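Local coordinates for protein glucose-6-phosphate isomerase (Plasmodium falciparum, PDB 3QKI) that probably catalyses the reversible isomerisation of alpha-D-glucose 6-phosphate to beta-D-fructose 6-phosphate, the second step of glycolysis, at residues Leu26-Leu35 with Thr77-Val88; Leu90-Phe98 with Phe347-Val358. One frame throughout, in Å; residues are numbered along the deposited sequence.

Contact 1 (Leu26-Leu35 with Thr77-Val88)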
loop_
_atom_site.group_PDB
_atom_site.type_symbol
_atom_site.label_atom_id
_atom_site.label_comp_id
_atom_site.label_asym_id
_atom_site.label_seq_id
_atom_site.Cartn_x
_atom_site.Cartn_y
_atom_site.Cartn_z
ATOM N N LEU A 26 -32.215 3.062 -16.776
ATOM C CA LEU A 26 -32.149 4.342 -17.491
ATOM C C LEU A 26 -31.810 4.138 -18.968
ATOM O O LEU A 26 -31.040 3.225 -19.323
ATOM C CB LEU A 26 -31.167 5.323 -16.833
ATOM C CG LEU A 26 -31.508 5.777 -15.403
ATOM C CD1 LEU A 26 -30.319 6.404 -14.746
ATOM C CD2 LEU A 26 -32.629 6.783 -15.396
ATOM N N LYS A 27 -32.443 4.959 -19.828
ATOM C CA LYS A 27 -32.286 4.903 -21.285
ATOM C C LYS A 27 -30.826 4.992 -21.685
ATOM O O LYS A 27 -30.361 4.137 -22.441
ATOM C CB LYS A 27 -33.125 5.995 -21.982
ATOM C CG LYS A 27 -33.060 5.941 -23.505
ATOM C CD LYS A 27 -33.482 7.248 -24.150
ATOM C CE LYS A 27 -33.707 7.100 -25.631
ATOM N NZ LYS A 27 -32.725 7.897 -26.417
ATOM N N SER A 28 -30.105 6.014 -21.171
ATOM C CA SER A 28 -28.685 6.236 -21.448
ATOM C C SER A 28 -27.775 5.106 -20.934
ATOM O O SER A 28 -26.744 4.862 -21.561
ATOM C CB SER A 28 -28.237 7.596 -20.934
ATOM O OG SER A 28 -28.519 7.667 -19.550
ATOM N N TYR A 29 -28.167 4.383 -19.845
ATOM C CA TYR A 29 -27.392 3.251 -19.343
ATOM C C TYR A 29 -27.525 2.072 -20.337
ATOM O O TYR A 29 -26.533 1.413 -20.685
ATOM C CB TYR A 29 -27.878 2.825 -17.933
ATOM C CG TYR A 29 -27.014 1.766 -17.272
ATOM C CD1 TYR A 29 -27.156 0.417 -17.595
ATOM C CD2 TYR A 29 -26.103 2.104 -16.270
ATOM C CE1 TYR A 29 -26.377 -0.560 -16.985
ATOM C CE2 TYR A 29 -25.294 1.134 -15.673
ATOM C CZ TYR A 29 -25.430 -0.200 -16.043
ATOM O OH TYR A 29 -24.688 -1.202 -15.456
ATOM N N LYS A 30 -28.768 1.789 -20.761
ATOM C CA LYS A 30 -29.062 0.723 -21.714
ATOM C C LYS A 30 -28.314 0.994 -23.050
ATOM O O LYS A 30 -27.771 0.059 -23.632
ATOM C CB LYS A 30 -30.578 0.582 -21.918
ATOM C CG LYS A 30 -31.276 -0.150 -20.777
ATOM C CD LYS A 30 -32.770 0.045 -20.838
ATOM C CE LYS A 30 -33.487 -0.782 -19.795
ATOM N NZ LYS A 30 -34.934 -0.423 -19.692
ATOM N N GLU A 31 -28.181 2.277 -23.442
ATOM C CA GLU A 31 -27.457 2.675 -24.645
ATOM C C GLU A 31 -25.945 2.456 -24.467
ATOM O O GLU A 31 -25.299 1.960 -25.384
ATOM C CB GLU A 31 -27.774 4.129 -25.042
ATOM C CG GLU A 31 -29.211 4.299 -25.510
ATOM C CD GLU A 31 -29.679 5.711 -25.804
ATOM O OE1 GLU A 31 -29.128 6.670 -25.216
ATOM O OE2 GLU A 31 -30.618 5.854 -26.619
ATOM N N LEU A 32 -25.397 2.773 -23.270
ATOM C CA LEU A 32 -23.984 2.553 -22.943
ATOM C C LEU A 32 -23.636 1.053 -22.975
ATOM O O LEU A 32 -22.550 0.716 -23.421
ATOM C CB LEU A 32 -23.615 3.201 -21.597
ATOM C CG LEU A 32 -23.406 4.706 -21.644
ATOM C CD1 LEU A 32 -23.571 5.331 -20.279
ATOM C CD2 LEU A 32 -22.083 5.061 -22.265
ATOM N N VAL A 33 -24.567 0.162 -22.586
ATOM C CA VAL A 33 -24.364 -1.298 -22.654
ATOM C C VAL A 33 -24.038 -1.694 -24.116
ATOM O O VAL A 33 -23.070 -2.420 -24.355
ATOM C CB VAL A 33 -25.595 -2.090 -22.121
ATOM C CG1 VAL A 33 -25.437 -3.593 -22.350
ATOM C CG2 VAL A 33 -25.857 -1.809 -20.651
ATOM N N THR A 34 -24.808 -1.180 -25.082
ATOM C CA THR A 34 -24.596 -1.497 -26.495
ATOM C C THR A 34 -23.401 -0.774 -27.099
ATOM O O THR A 34 -22.650 -1.407 -27.837
ATOM C CB THR A 34 -25.889 -1.495 -27.322
ATOM O OG1 THR A 34 -26.285 -0.158 -27.561
ATOM C CG2 THR A 34 -27.009 -2.322 -26.689
ATOM N N LEU A 35 -23.170 0.509 -26.729
ATOM C CA LEU A 35 -21.993 1.249 -27.214
ATOM C C LEU A 35 -20.677 0.616 -26.742
ATOM O O LEU A 35 -19.740 0.504 -27.531
ATOM C CB LEU A 35 -22.031 2.698 -26.768
ATOM C CG LEU A 35 -23.037 3.610 -27.442
ATOM C CD1 LEU A 35 -23.208 4.863 -26.622
ATOM C CD2 LEU A 35 -22.578 3.999 -28.823
ATOM N N THR A 77 -19.180 8.130 -27.510
ATOM C CA THR A 77 -19.460 7.342 -26.293
ATOM C C THR A 77 -19.279 8.206 -25.032
ATOM O O THR A 77 -20.059 8.083 -24.088
ATOM C CB THR A 77 -18.698 6.023 -26.283
ATOM O OG1 THR A 77 -19.050 5.290 -27.453
ATOM C CG2 THR A 77 -19.009 5.161 -25.036
ATOM N N LEU A 78 -18.293 9.117 -25.038
ATOM C CA LEU A 78 -18.111 10.004 -23.890
ATOM C C LEU A 78 -19.303 10.960 -23.791
ATOM O O LEU A 78 -19.749 11.250 -22.694
ATOM C CB LEU A 78 -16.766 10.759 -23.951
ATOM C CG LEU A 78 -16.393 11.580 -22.701
ATOM C CD1 LEU A 78 -16.398 10.731 -21.439
ATOM C CD2 LEU A 78 -15.070 12.291 -22.892
ATOM N N ASN A 79 -19.854 11.406 -24.940
ATOM C CA ASN A 79 -21.050 12.268 -24.953
ATOM C C ASN A 79 -22.233 11.534 -24.362
ATOM O O ASN A 79 -23.012 12.147 -23.631
ATOM C CB ASN A 79 -21.358 12.782 -26.363
ATOM C CG ASN A 79 -20.360 13.809 -26.865
ATOM O OD1 ASN A 79 -19.532 14.344 -26.115
ATOM N ND2 ASN A 79 -20.387 14.082 -28.163
ATOM N N LYS A 80 -22.331 10.205 -24.602
ATOM C CA LYS A 80 -23.405 9.402 -24.024
ATOM C C LYS A 80 -23.232 9.294 -22.512
ATOM O O LYS A 80 -24.229 9.314 -21.784
ATOM C CB LYS A 80 -23.497 8.021 -24.675
ATOM C CG LYS A 80 -24.697 7.179 -24.220
ATOM C CD LYS A 80 -26.050 7.795 -24.588
ATOM C CE LYS A 80 -26.239 8.103 -26.069
ATOM N NZ LYS A 80 -27.565 8.700 -26.324
ATOM N N LEU A 81 -21.958 9.198 -22.031
ATOM C CA LEU A 81 -21.677 9.166 -20.591
ATOM C C LEU A 81 -22.166 10.480 -19.954
ATOM O O LEU A 81 -22.752 10.447 -18.877
ATOM C CB LEU A 81 -20.175 8.929 -20.325
ATOM C CG LEU A 81 -19.731 7.462 -20.379
ATOM C CD1 LEU A 81 -18.225 7.359 -20.470
ATOM C CD2 LEU A 81 -20.237 6.672 -19.178
ATOM N N VAL A 82 -21.982 11.623 -20.660
ATOM C CA VAL A 82 -22.468 12.946 -20.213
ATOM C C VAL A 82 -24.003 12.962 -20.176
ATOM O O VAL A 82 -24.578 13.494 -19.224
ATOM C CB VAL A 82 -21.845 14.099 -21.028
ATOM C CG1 VAL A 82 -22.497 15.451 -20.690
ATOM C CG2 VAL A 82 -20.338 14.141 -20.802
ATOM N N GLU A 83 -24.665 12.294 -21.160
ATOM C CA GLU A 83 -26.124 12.178 -21.169
ATOM C C GLU A 83 -26.582 11.358 -19.967
ATOM O O GLU A 83 -27.624 11.666 -19.402
ATOM C CB GLU A 83 -26.643 11.556 -22.462
ATOM C CG GLU A 83 -26.609 12.524 -23.631
ATOM C CD GLU A 83 -27.065 11.902 -24.933
ATOM O OE1 GLU A 83 -27.955 11.021 -24.890
ATOM O OE2 GLU A 83 -26.533 12.291 -25.996
ATOM N N TYR A 84 -25.797 10.334 -19.574
ATOM C CA TYR A 84 -26.082 9.549 -18.369
ATOM C C TYR A 84 -25.984 10.440 -17.099
ATOM O O TYR A 84 -26.879 10.391 -16.267
ATOM C CB TYR A 84 -25.172 8.310 -18.273
ATOM C CG TYR A 84 -25.410 7.557 -16.988
ATOM C CD1 TYR A 84 -24.618 7.790 -15.865
ATOM C CD2 TYR A 84 -26.480 6.675 -16.862
ATOM C CE1 TYR A 84 -24.863 7.135 -14.662
ATOM C CE2 TYR A 84 -26.749 6.035 -15.654
ATOM C CZ TYR A 84 -25.932 6.262 -14.560
ATOM O OH TYR A 84 -26.144 5.597 -13.390
ATOM N N ALA A 85 -24.927 11.266 -16.971
ATOM C CA ALA A 85 -24.774 12.207 -15.847
ATOM C C ALA A 85 -25.996 13.154 -15.771
ATOM O O ALA A 85 -26.516 13.401 -14.675
ATOM C CB ALA A 85 -23.503 13.020 -16.010
ATOM N N GLU A 86 -26.490 13.618 -16.925
ATOM C CA GLU A 86 -27.697 14.480 -17.006
ATOM C C GLU A 86 -28.964 13.703 -16.563
ATOM O O GLU A 86 -29.764 14.211 -15.781
ATOM C CB GLU A 86 -27.882 14.990 -18.444
ATOM C CG GLU A 86 -26.918 16.100 -18.800
ATOM C CD GLU A 86 -26.760 16.444 -20.269
ATOM O OE1 GLU A 86 -27.375 15.768 -21.127
ATOM O OE2 GLU A 86 -25.990 17.386 -20.563
ATOM N N GLU A 87 -29.110 12.456 -17.034
ATOM C CA GLU A 87 -30.240 11.604 -16.686
ATOM C C GLU A 87 -30.330 11.267 -15.180
ATOM O O GLU A 87 -31.437 11.151 -14.655
ATOM C CB GLU A 87 -30.266 10.356 -17.558
ATOM C CG GLU A 87 -31.674 9.821 -17.725
ATOM C CD GLU A 87 -31.873 8.622 -18.627
ATOM O OE1 GLU A 87 -31.055 8.404 -19.548
ATOM O OE2 GLU A 87 -32.903 7.935 -18.452
ATOM N N VAL A 88 -29.186 11.127 -14.487
ATOM C CA VAL A 88 -29.185 10.894 -13.029
ATOM C C VAL A 88 -29.227 12.217 -12.237
ATOM O O VAL A 88 -29.196 12.192 -11.002
ATOM C CB VAL A 88 -28.037 9.987 -12.507
ATOM C CG1 VAL A 88 -28.153 8.585 -13.037
ATOM C CG2 VAL A 88 -26.663 10.578 -12.794
HETATM O O HOH W 1 -34.904 6.475 -18.772
HETATM O O HOH W 2 -30.251 8.176 -28.139
#
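Ser28 and Glu87 lock the start of helix 27-39 to the end of helix 75-87. Glu87 OE1 accepts from Ser28 N (3.0 Å) on its syn side and from Ser28 OG (2.6 Å) above the carboxylate plane; with OG held between the backbone N and the carbonyl carbon (chi1 57°), one residue supplies both donors. Glu87 OE2 takes a weak bond from Lys27 N, which also donates to a water. The helices interlock knobs-into-holes from both sides: Ser28 sits among Lys80, Glu83, Tyr84 and Glu87; Leu32, its CD1 3.8 Å from Leu81 CD2, among Thr77, Lys80, Leu81 and Tyr84; and Lys80 in return among Ser28, Glu31, Leu32 and Leu35. Lys80, bent at chi2 and chi3, folds its methylenes over Leu32 and Leu35 and lifts NZ to Glu31 OE1 (2.8 Å), from above the carboxylate plane. Glu83 holds the same ammonium and Lys27 the other Glu31 oxygen, completing a salt-bridge chain. Leu26 CD1 touches Val88 CG1 (3.5 Å) and Tyr84 CE2 (3.7 Å). Segments 27-35 and 77-87 run nearly antiparallel, at 156°, axes approaching to 8.9 Å. Helix 356-371 packs against both, Phe365 stacking on Tyr84 and His369 hydrogen-bonded to Tyr29 OH.

Contact 2 (Leu90-Phe98 with Phe347-Val358); sequences LKKKVEKTF and FLHADLKENIPV
A helix-to-helix turn, Ala350-Asn355, joins helix 330-349 to helix 356-371, and helix 90-99 packs against it, with Lys91 donating to carbonyls at and just past the C-terminal end of helix 330-349. Lys91 NZ bonds Ala350 O (2.7 Å) and Leu348 O (3.0 Å), in both cases from above the carbonyl plane, and a water accepts a third bond from NZ, its oxygen lying 3.0 Å from Phe347 O. Bends at chi3 (91°) and chi4 carry the ammonium back to these oxygens, while CG of the same chain slides along Leu352 CD2 at 3.7 Å. The other face of the Ala350 carbonyl is taken by Asn355 ND2, which also donates to Phe347 O (2.8 Å), lying almost in the amide plane. Asn355, the N-cap residue of helix 356-371, also accepts weakly through OD1 from Val358 N, so that its side chain both caps the helix and ties the turn together.

Apolar groups extend the contact beyond the lysine. Leu90 CD2 meets Val358 CG1 tip to tip (3.7 Å). Val94 CG1 lies over one face of the Phe347 ring, 4.0 Å from its centroid and offset toward the rim, a CH-pi contact. Leu348 CB sits over the centre of the Phe98 ring in a second one, and Phe347 CD2 comes to the edge of that ring, the two planes inclined at 57°. Helix 523-543 touches Phe347 through Ser535, and helix 75-87 packs on Leu352.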
loop_
_atom_site.group_PDB
_atom_site.type_symbol
_atom_site.label_atom_id
_atom_site.label_comp_id
_atom_site.label_asym_id
_atom_site.label_seq_id
_atom_site.Cartn_x
_atom_site.Cartn_y
_atom_site.Cartn_z
ATOM N N LEU A 90 -26.948 14.645 -11.979
ATOM C CA LEU A 90 -25.698 14.810 -11.271
ATOM C C LEU A 90 -25.478 16.256 -10.838
ATOM O O LEU A 90 -25.134 16.470 -9.683
ATOM C CB LEU A 90 -24.516 14.300 -12.117
ATOM C CG LEU A 90 -23.115 14.437 -11.518
ATOM C CD1 LEU A 90 -22.994 13.654 -10.240
ATOM C CD2 LEU A 90 -22.071 13.960 -12.492
ATOM N N LYS A 91 -25.667 17.234 -11.747
ATOM C CA LYS A 91 -25.464 18.652 -11.420
ATOM C C LYS A 91 -26.401 19.140 -10.312
ATOM O O LYS A 91 -25.971 19.886 -9.436
ATOM C CB LYS A 91 -25.541 19.545 -12.658
ATOM C CG LYS A 91 -24.207 19.613 -13.386
ATOM C CD LYS A 91 -24.025 20.913 -14.161
ATOM C CE LYS A 91 -23.348 22.022 -13.380
ATOM N NZ LYS A 91 -21.866 21.855 -13.323
ATOM N N LYS A 92 -27.658 18.699 -10.330
ATOM C CA LYS A 92 -28.646 19.073 -9.314
ATOM C C LYS A 92 -28.184 18.552 -7.949
ATOM O O LYS A 92 -28.222 19.292 -6.962
ATOM C CB LYS A 92 -30.011 18.503 -9.728
ATOM C CG LYS A 92 -31.187 18.742 -8.779
ATOM C CD LYS A 92 -32.399 17.923 -9.252
ATOM C CE LYS A 92 -33.427 17.673 -8.178
ATOM N NZ LYS A 92 -33.844 16.248 -8.149
ATOM N N LYS A 93 -27.719 17.284 -7.910
ATOM C CA LYS A 93 -27.258 16.615 -6.704
ATOM C C LYS A 93 -25.989 17.232 -6.134
ATOM O O LYS A 93 -25.882 17.407 -4.928
ATOM C CB LYS A 93 -27.115 15.104 -6.963
ATOM C CG LYS A 93 -28.480 14.447 -7.106
ATOM C CD LYS A 93 -28.422 13.087 -7.742
ATOM C CE LYS A 93 -29.802 12.491 -7.753
ATOM N NZ LYS A 93 -29.856 11.266 -8.570
ATOM N N VAL A 94 -25.027 17.581 -6.998
ATOM C CA VAL A 94 -23.776 18.226 -6.577
ATOM C C VAL A 94 -24.103 19.603 -5.980
ATOM O O VAL A 94 -23.579 19.951 -4.913
ATOM C CB VAL A 94 -22.744 18.283 -7.731
ATOM C CG1 VAL A 94 -21.591 19.229 -7.417
ATOM C CG2 VAL A 94 -22.215 16.882 -8.031
ATOM N N GLU A 95 -24.996 20.360 -6.647
ATOM C CA GLU A 95 -25.448 21.667 -6.172
ATOM C C GLU A 95 -26.124 21.575 -4.790
ATOM O O GLU A 95 -25.780 22.370 -3.915
ATOM C CB GLU A 95 -26.344 22.361 -7.204
ATOM C CG GLU A 95 -26.716 23.783 -6.809
ATOM C CD GLU A 95 -27.455 24.577 -7.866
ATOM O OE1 GLU A 95 -28.376 24.016 -8.506
ATOM O OE2 GLU A 95 -27.143 25.780 -8.018
ATOM N N LYS A 96 -26.997 20.555 -4.558
ATOM C CA LYS A 96 -27.647 20.350 -3.254
ATOM C C LYS A 96 -26.596 20.108 -2.161
ATOM O O LYS A 96 -26.729 20.632 -1.061
ATOM C CB LYS A 96 -28.611 19.155 -3.307
ATOM C CG LYS A 96 -29.922 19.441 -4.004
ATOM C CD LYS A 96 -30.616 18.134 -4.348
ATOM C CE LYS A 96 -31.935 17.964 -3.641
ATOM N NZ LYS A 96 -31.932 16.780 -2.739
ATOM N N THR A 97 -25.540 19.332 -2.483
ATOM C CA THR A 97 -24.440 19.040 -1.556
ATOM C C THR A 97 -23.743 20.335 -1.140
ATOM O O THR A 97 -23.627 20.599 0.062
ATOM C CB THR A 97 -23.482 18.003 -2.169
ATOM O OG1 THR A 97 -24.245 16.864 -2.573
ATOM C CG2 THR A 97 -22.383 17.563 -1.185
ATOM N N PHE A 98 -23.298 21.145 -2.130
ATOM C CA PHE A 98 -22.612 22.425 -1.910
ATOM C C PHE A 98 -23.492 23.417 -1.116
ATOM O O PHE A 98 -22.952 24.178 -0.308
ATOM C CB PHE A 98 -22.201 23.054 -3.231
ATOM C CG PHE A 98 -20.853 22.623 -3.759
ATOM C CD1 PHE A 98 -19.756 23.480 -3.699
ATOM C CD2 PHE A 98 -20.688 21.376 -4.354
ATOM C CE1 PHE A 98 -18.511 23.097 -4.227
ATOM C CE2 PHE A 98 -19.437 20.978 -4.855
ATOM C CZ PHE A 98 -18.367 21.850 -4.808
ATOM N N PHE A 347 -15.640 22.149 -10.080
ATOM C CA PHE A 347 -16.547 21.006 -9.954
ATOM C C PHE A 347 -18.034 21.445 -9.951
ATOM O O PHE A 347 -18.871 20.848 -10.631
ATOM C CB PHE A 347 -16.220 20.232 -8.666
ATOM C CG PHE A 347 -17.116 19.057 -8.337
ATOM C CD1 PHE A 347 -17.487 18.140 -9.323
ATOM C CD2 PHE A 347 -17.489 18.801 -7.030
ATOM C CE1 PHE A 347 -18.275 17.036 -9.008
ATOM C CE2 PHE A 347 -18.244 17.672 -6.706
ATOM C CZ PHE A 347 -18.603 16.777 -7.685
ATOM N N LEU A 348 -18.347 22.489 -9.188
ATOM C CA LEU A 348 -19.719 22.967 -9.085
ATOM C C LEU A 348 -20.222 23.640 -10.365
ATOM O O LEU A 348 -21.369 23.407 -10.774
ATOM C CB LEU A 348 -19.825 23.950 -7.905
ATOM C CG LEU A 348 -21.180 24.635 -7.674
ATOM C CD1 LEU A 348 -22.260 23.616 -7.256
ATOM C CD2 LEU A 348 -21.056 25.721 -6.603
ATOM N N HIS A 349 -19.405 24.519 -10.945
ATOM C CA HIS A 349 -19.805 25.361 -12.064
ATOM C C HIS A 349 -19.535 24.888 -13.489
ATOM O O HIS A 349 -20.319 25.245 -14.376
ATOM C CB HIS A 349 -19.288 26.792 -11.859
ATOM C CG HIS A 349 -19.818 27.444 -10.622
ATOM N ND1 HIS A 349 -21.155 27.791 -10.505
ATOM C CD2 HIS A 349 -19.183 27.771 -9.478
ATOM C CE1 HIS A 349 -21.280 28.330 -9.297
ATOM N NE2 HIS A 349 -20.119 28.362 -8.654
ATOM N N ALA A 350 -18.441 24.148 -13.753
ATOM C CA ALA A 350 -18.130 23.735 -15.130
ATOM C C ALA A 350 -19.206 22.862 -15.740
ATOM O O ALA A 350 -19.736 21.983 -15.050
ATOM C CB ALA A 350 -16.779 23.016 -15.196
ATOM N N ASP A 351 -19.510 23.081 -17.045
ATOM C CA ASP A 351 -20.447 22.247 -17.807
ATOM C C ASP A 351 -19.861 20.837 -17.791
ATOM O O ASP A 351 -18.637 20.700 -17.823
ATOM C CB ASP A 351 -20.589 22.735 -19.269
ATOM C CG ASP A 351 -21.068 24.169 -19.433
ATOM O OD1 ASP A 351 -21.917 24.614 -18.617
ATOM O OD2 ASP A 351 -20.610 24.844 -20.387
ATOM N N LEU A 352 -20.720 19.812 -17.679
ATOM C CA LEU A 352 -20.328 18.407 -17.532
ATOM C C LEU A 352 -19.256 17.935 -18.508
ATOM O O LEU A 352 -18.335 17.229 -18.101
ATOM C CB LEU A 352 -21.556 17.487 -17.585
ATOM C CG LEU A 352 -22.608 17.659 -16.469
ATOM C CD1 LEU A 352 -23.858 16.926 -16.813
ATOM C CD2 LEU A 352 -22.106 17.159 -15.138
ATOM N N LYS A 353 -19.352 18.355 -19.786
ATOM C CA LYS A 353 -18.404 17.957 -20.833
ATOM C C LYS A 353 -16.989 18.549 -20.612
ATOM O O LYS A 353 -16.022 18.057 -21.203
ATOM C CB LYS A 353 -18.966 18.306 -22.231
ATOM C CG LYS A 353 -19.120 19.803 -22.475
ATOM C CD LYS A 353 -19.477 20.138 -23.928
ATOM C CE LYS A 353 -19.651 21.632 -24.157
ATOM N NZ LYS A 353 -20.832 22.198 -23.430
ATOM N N GLU A 354 -16.885 19.587 -19.765
ATOM C CA GLU A 354 -15.646 20.293 -19.476
ATOM C C GLU A 354 -15.287 20.201 -17.983
ATOM O O GLU A 354 -14.346 20.859 -17.524
ATOM C CB GLU A 354 -15.742 21.769 -19.932
ATOM C CG GLU A 354 -16.014 21.975 -21.418
ATOM C CD GLU A 354 -15.077 21.310 -22.415
ATOM O OE1 GLU A 354 -13.843 21.314 -22.189
ATOM O OE2 GLU A 354 -15.583 20.795 -23.440
ATOM N N ASN A 355 -16.021 19.365 -17.245
ATOM C CA ASN A 355 -15.873 19.204 -15.806
ATOM C C ASN A 355 -14.934 18.017 -15.496
ATOM O O ASN A 355 -15.316 16.845 -15.625
ATOM C CB ASN A 355 -17.264 19.042 -15.197
ATOM C CG ASN A 355 -17.306 19.201 -13.709
ATOM O OD1 ASN A 355 -16.501 18.608 -12.968
ATOM N ND2 ASN A 355 -18.288 19.968 -13.236
ATOM N N ILE A 356 -13.696 18.335 -15.129
ATOM C CA ILE A 356 -12.622 17.359 -14.878
ATOM C C ILE A 356 -12.984 16.247 -13.852
ATOM O O ILE A 356 -12.947 15.075 -14.233
ATOM C CB ILE A 356 -11.251 18.057 -14.658
ATOM C CG1 ILE A 356 -10.762 18.663 -15.972
ATOM C CG2 ILE A 356 -10.193 17.086 -14.085
ATOM C CD1 ILE A 356 -9.707 19.737 -15.832
ATOM N N PRO A 357 -13.420 16.554 -12.610
ATOM C CA PRO A 357 -13.804 15.455 -11.686
ATOM C C PRO A 357 -14.994 14.632 -12.191
ATOM O O PRO A 357 -15.066 13.431 -11.936
ATOM C CB PRO A 357 -14.181 16.186 -10.395
ATOM C CG PRO A 357 -13.650 17.572 -10.531
ATOM C CD PRO A 357 -13.543 17.882 -11.960
ATOM N N VAL A 358 -15.954 15.283 -12.894
ATOM C CA VAL A 358 -17.109 14.573 -13.430
ATOM C C VAL A 358 -16.669 13.579 -14.519
ATOM O O VAL A 358 -17.083 12.409 -14.478
ATOM C CB VAL A 358 -18.232 15.539 -13.903
ATOM C CG1 VAL A 358 -19.267 14.798 -14.764
ATOM C CG2 VAL A 358 -18.910 16.201 -12.698
HETATM O O HOH W 3 -21.765 20.134 -11.217
HETATM O O HOH W 4 -23.793 21.302 -9.966
#

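Contact 1 comes first along the chain and contact 2 follows, their centres about 17 Å apart on the same side of the chain's centre. One side of each belongs to two consecutive helices, 75-87 and 90-99, joined by probable hydrogen bonds from Leu90 N to Ala85 O and from Lys93 NZ to Val88 O. Leu352, from contact 2, packs against Val82 and Glu86 of helix 75-87. Helix 356-371 starts in contact 2 and continues to Phe365 and His369 beside contact 1. Contact 1 fastens the N-terminal helix 27-39 to helix 75-87, and contact 2 fastens the next helix to the turn between helices 330-349 and 356-371, away from the fructose 6-phosphate site.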